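Local structure of methyl-accepting chemotaxis protein (Vibrio cholerae, 6CEQ) at residues Thr7-Ala12 against Ala104-Asp109. The protein probably senses oxygen through a heme-binding PAS domain and passes the signal on as a chemotaxis receptor. Sequence-based numbering, arbitrary orientation.
Sequences TNLMMA and ALQLVD. Unlike the reference sequence in segment 104-109: L107 (reference Trp). With HEM (protoporphyrin IX containing Fe), chain D.
M10 and L105 lie side by side on the heme face of two antiparallel strands, the methionine's CE 3.8 Å from the leucine's CD1. CG of M10 stands anti to its backbone N (chi1 -178°), and the chain then bends at chi3, bringing CE to 3.3 Å from heme CHC while CG rests near the vinyl carbon CBB. L105 sets CD1 against pyrrole B, 3.5 Å from C1B. A flexible thioether and a branched alkyl group suit this apolar porphyrin surface, where a water ligates the iron. Behind them the backbones of M10 and L105 exchange two hydrogen bonds, L105 N to M10 O being 2.8 Å. N8 replaces a backbone donor with its amide: L107 N still donates to N8 O, but the return hydrogen bond to L107 O comes from N8 ND2, at 3.0 Å. The same carbonyl also accepts from a water that bridges N8 N and Q106 NE2. On the other face, L9 lays CD2 across the aliphatic part of extended Q106, 3.7 Å from CB. The first strand paired with the central last strand in an antiparallel 2-1-5-4-3 sheet is the order of the PAS fold, whose inner face here holds a heme.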
loop_
_atom_site.group_PDB
_atom_site.type_symbol
_atom_site.label_atom_id
_atom_site.label_comp_id
_atom_site.label_asym_id
_atom_site.label_seq_id
_atom_site.Cartn_x
_atom_site.Cartn_y
_atom_site.Cartn_z
ATOM N N THR A 7 8.868 -7.837 5.904
ATOM C CA THR A 7 8.180 -7.737 4.622
ATOM C C THR A 7 6.765 -7.225 4.870
ATOM O O THR A 7 5.944 -7.942 5.446
ATOM C CB THR A 7 8.150 -9.100 3.930
ATOM O OG1 THR A 7 9.483 -9.609 3.813
ATOM C CG2 THR A 7 7.534 -8.991 2.548
ATOM N N ASN A 8 6.492 -5.987 4.457
ATOM C CA ASN A 8 5.176 -5.355 4.583
ATOM C C ASN A 8 4.527 -5.293 3.210
ATOM O O ASN A 8 5.038 -4.606 2.317
ATOM C CB ASN A 8 5.280 -3.945 5.162
ATOM C CG ASN A 8 6.012 -3.915 6.474
ATOM O OD1 ASN A 8 5.648 -4.622 7.411
ATOM N ND2 ASN A 8 7.062 -3.112 6.549
ATOM N N LEU A 9 3.407 -5.996 3.044
ATOM C CA LEU A 9 2.791 -6.175 1.735
ATOM C C LEU A 9 1.307 -5.837 1.773
ATOM O O LEU A 9 0.604 -6.164 2.737
ATOM C CB LEU A 9 2.936 -7.618 1.227
ATOM C CG LEU A 9 4.320 -8.218 0.994
ATOM C CD1 LEU A 9 4.152 -9.640 0.490
ATOM C CD2 LEU A 9 5.140 -7.386 0.010
ATOM N N MET A 10 0.829 -5.223 0.694
ATOM C CA MET A 10 -0.578 -4.877 0.541
ATOM C C MET A 10 -0.942 -5.081 -0.923
ATOM O O MET A 10 -0.173 -4.679 -1.794
ATOM C CB MET A 10 -0.801 -3.425 0.981
ATOM C CG MET A 10 -2.200 -2.913 0.945
ATOM S SD MET A 10 -2.237 -1.392 1.919
ATOM C CE MET A 10 -0.723 -0.588 1.500
ATOM N N MET A 11 -2.094 -5.704 -1.202
ATOM C CA MET A 11 -2.519 -5.995 -2.574
ATOM C C MET A 11 -3.868 -5.349 -2.888
ATOM O O MET A 11 -4.750 -5.285 -2.027
ATOM C CB MET A 11 -2.615 -7.513 -2.805
ATOM C CG MET A 11 -1.304 -8.270 -2.607
ATOM S SD MET A 11 -1.558 -9.973 -2.074
ATOM C CE MET A 11 -2.976 -10.458 -3.051
ATOM N N ALA A 12 -4.039 -4.887 -4.131
ATOM C CA ALA A 12 -5.310 -4.326 -4.583
ATOM C C ALA A 12 -5.669 -4.894 -5.953
ATOM O O ALA A 12 -4.816 -5.417 -6.670
ATOM C CB ALA A 12 -5.259 -2.792 -4.646
ATOM N N ALA A 104 0.616 -5.019 -6.372
ATOM C CA ALA A 104 1.110 -5.423 -5.060
ATOM C C ALA A 104 2.128 -4.393 -4.595
ATOM O O ALA A 104 2.996 -3.980 -5.369
ATOM C CB ALA A 104 1.737 -6.817 -5.101
ATOM N N LEU A 105 2.009 -3.973 -3.344
ATOM C CA LEU A 105 2.850 -2.946 -2.756
ATOM C C LEU A 105 3.708 -3.564 -1.667
ATOM O O LEU A 105 3.189 -4.282 -0.803
ATOM C CB LEU A 105 2.018 -1.842 -2.114
ATOM C CG LEU A 105 1.488 -0.568 -2.748
ATOM C CD1 LEU A 105 1.279 0.403 -1.616
ATOM C CD2 LEU A 105 2.421 0.023 -3.795
ATOM N N GLN A 106 5.000 -3.282 -1.694
ATOM C CA GLN A 106 5.880 -3.572 -0.565
ATOM C C GLN A 106 6.369 -2.251 0.014
ATOM O O GLN A 106 6.825 -1.378 -0.730
ATOM C CB GLN A 106 7.069 -4.441 -0.971
ATOM C CG GLN A 106 7.959 -4.802 0.211
ATOM C CD GLN A 106 8.843 -6.005 -0.050
ATOM O OE1 GLN A 106 8.752 -6.643 -1.096
ATOM N NE2 GLN A 106 9.711 -6.319 0.911
ATOM N N LEU A 107 6.282 -2.106 1.332
ATOM C CA LEU A 107 6.705 -0.890 2.014
ATOM C C LEU A 107 7.862 -1.221 2.941
ATOM O O LEU A 107 7.751 -2.134 3.771
ATOM C CB LEU A 107 5.559 -0.274 2.819
ATOM C CG LEU A 107 4.318 0.206 2.059
ATOM C CD1 LEU A 107 3.297 0.736 3.035
ATOM C CD2 LEU A 107 4.655 1.285 1.032
ATOM N N VAL A 108 8.959 -0.479 2.811
ATOM C CA VAL A 108 10.100 -0.603 3.713
ATOM C C VAL A 108 10.098 0.611 4.630
ATOM O O VAL A 108 10.223 1.752 4.166
ATOM C CB VAL A 108 11.429 -0.722 2.950
ATOM C CG1 VAL A 108 12.606 -0.714 3.929
ATOM C CG2 VAL A 108 11.438 -1.985 2.093
ATOM N N ASP A 109 9.963 0.368 5.930
ATOM C CA ASP A 109 9.797 1.439 6.904
ATOM C C ASP A 109 11.116 2.173 7.100
ATOM O O ASP A 109 12.114 1.562 7.487
ATOM C CB ASP A 109 9.311 0.849 8.228
ATOM C CG ASP A 109 8.868 1.902 9.226
ATOM O OD1 ASP A 109 8.401 1.515 10.316
ATOM O OD2 ASP A 109 8.992 3.107 8.942
HETATM C CHA HEM D . 1.696 6.680 -2.120
HETATM C CHB HEM D . -0.470 2.975 -4.366
HETATM C CHC HEM D . -2.444 1.774 -0.060
HETATM C CHD HEM D . -1.735 6.369 1.305
HETATM C C1A HEM D . 1.388 5.696 -3.034
HETATM C C2A HEM D . 2.102 5.448 -4.222
HETATM C C3A HEM D . 1.501 4.408 -4.861
HETATM C C4A HEM D . 0.403 4.006 -4.077
HETATM C CMA HEM D . 1.931 3.802 -6.172
HETATM C CAA HEM D . 3.318 6.199 -4.700
HETATM C CBA HEM D . 2.888 7.546 -5.282
HETATM C CGA HEM D . 4.110 8.366 -5.608
HETATM O O1A HEM D . 5.153 8.228 -4.931
HETATM O O2A HEM D . 4.082 9.183 -6.553
HETATM C C1B HEM D . -1.134 2.292 -3.336
HETATM C C2B HEM D . -1.695 0.999 -3.511
HETATM C C3B HEM D . -2.254 0.637 -2.321
HETATM C C4B HEM D . -2.014 1.767 -1.392
HETATM C CMB HEM D . -1.676 0.179 -4.776
HETATM C CAB HEM D . -2.956 -0.623 -2.018
HETATM C CBB HEM D . -2.455 -1.781 -2.439
HETATM C C1C HEM D . -2.455 2.933 0.708
HETATM C C2C HEM D . -2.997 3.075 1.995
HETATM C C3C HEM D . -2.794 4.391 2.386
HETATM C C4C HEM D . -2.121 5.050 1.320
HETATM C CMC HEM D . -3.673 1.997 2.802
HETATM C CAC HEM D . -3.200 4.992 3.669
HETATM C CBC HEM D . -3.064 4.306 4.799
HETATM C C1D HEM D . -0.670 6.788 0.504
HETATM C C2D HEM D . 0.061 8.035 0.761
HETATM C C3D HEM D . 1.011 8.119 -0.189
HETATM C C4D HEM D . 0.867 6.923 -1.028
HETATM C CMD HEM D . -0.203 9.024 1.866
HETATM C CAD HEM D . 2.022 9.222 -0.356
HETATM C CBD HEM D . 1.298 10.550 -0.580
HETATM C CGD HEM D . 0.400 10.437 -1.784
HETATM O O1D HEM D . -0.841 10.513 -1.648
HETATM O O2D HEM D . 0.894 10.268 -2.921
HETATM N NA HEM D . 0.349 4.801 -2.964
HETATM N NB HEM D . -1.341 2.707 -2.078
HETATM N NC HEM D . -1.933 4.135 0.320
HETATM N ND HEM D . -0.148 6.174 -0.568
HETATM FE FE HEM D . -0.706 4.557 -1.309
HETATM O O HOH W 1 8.974 -4.737 3.477
HETATM O O HOH W 2 1.088 3.205 -0.096
#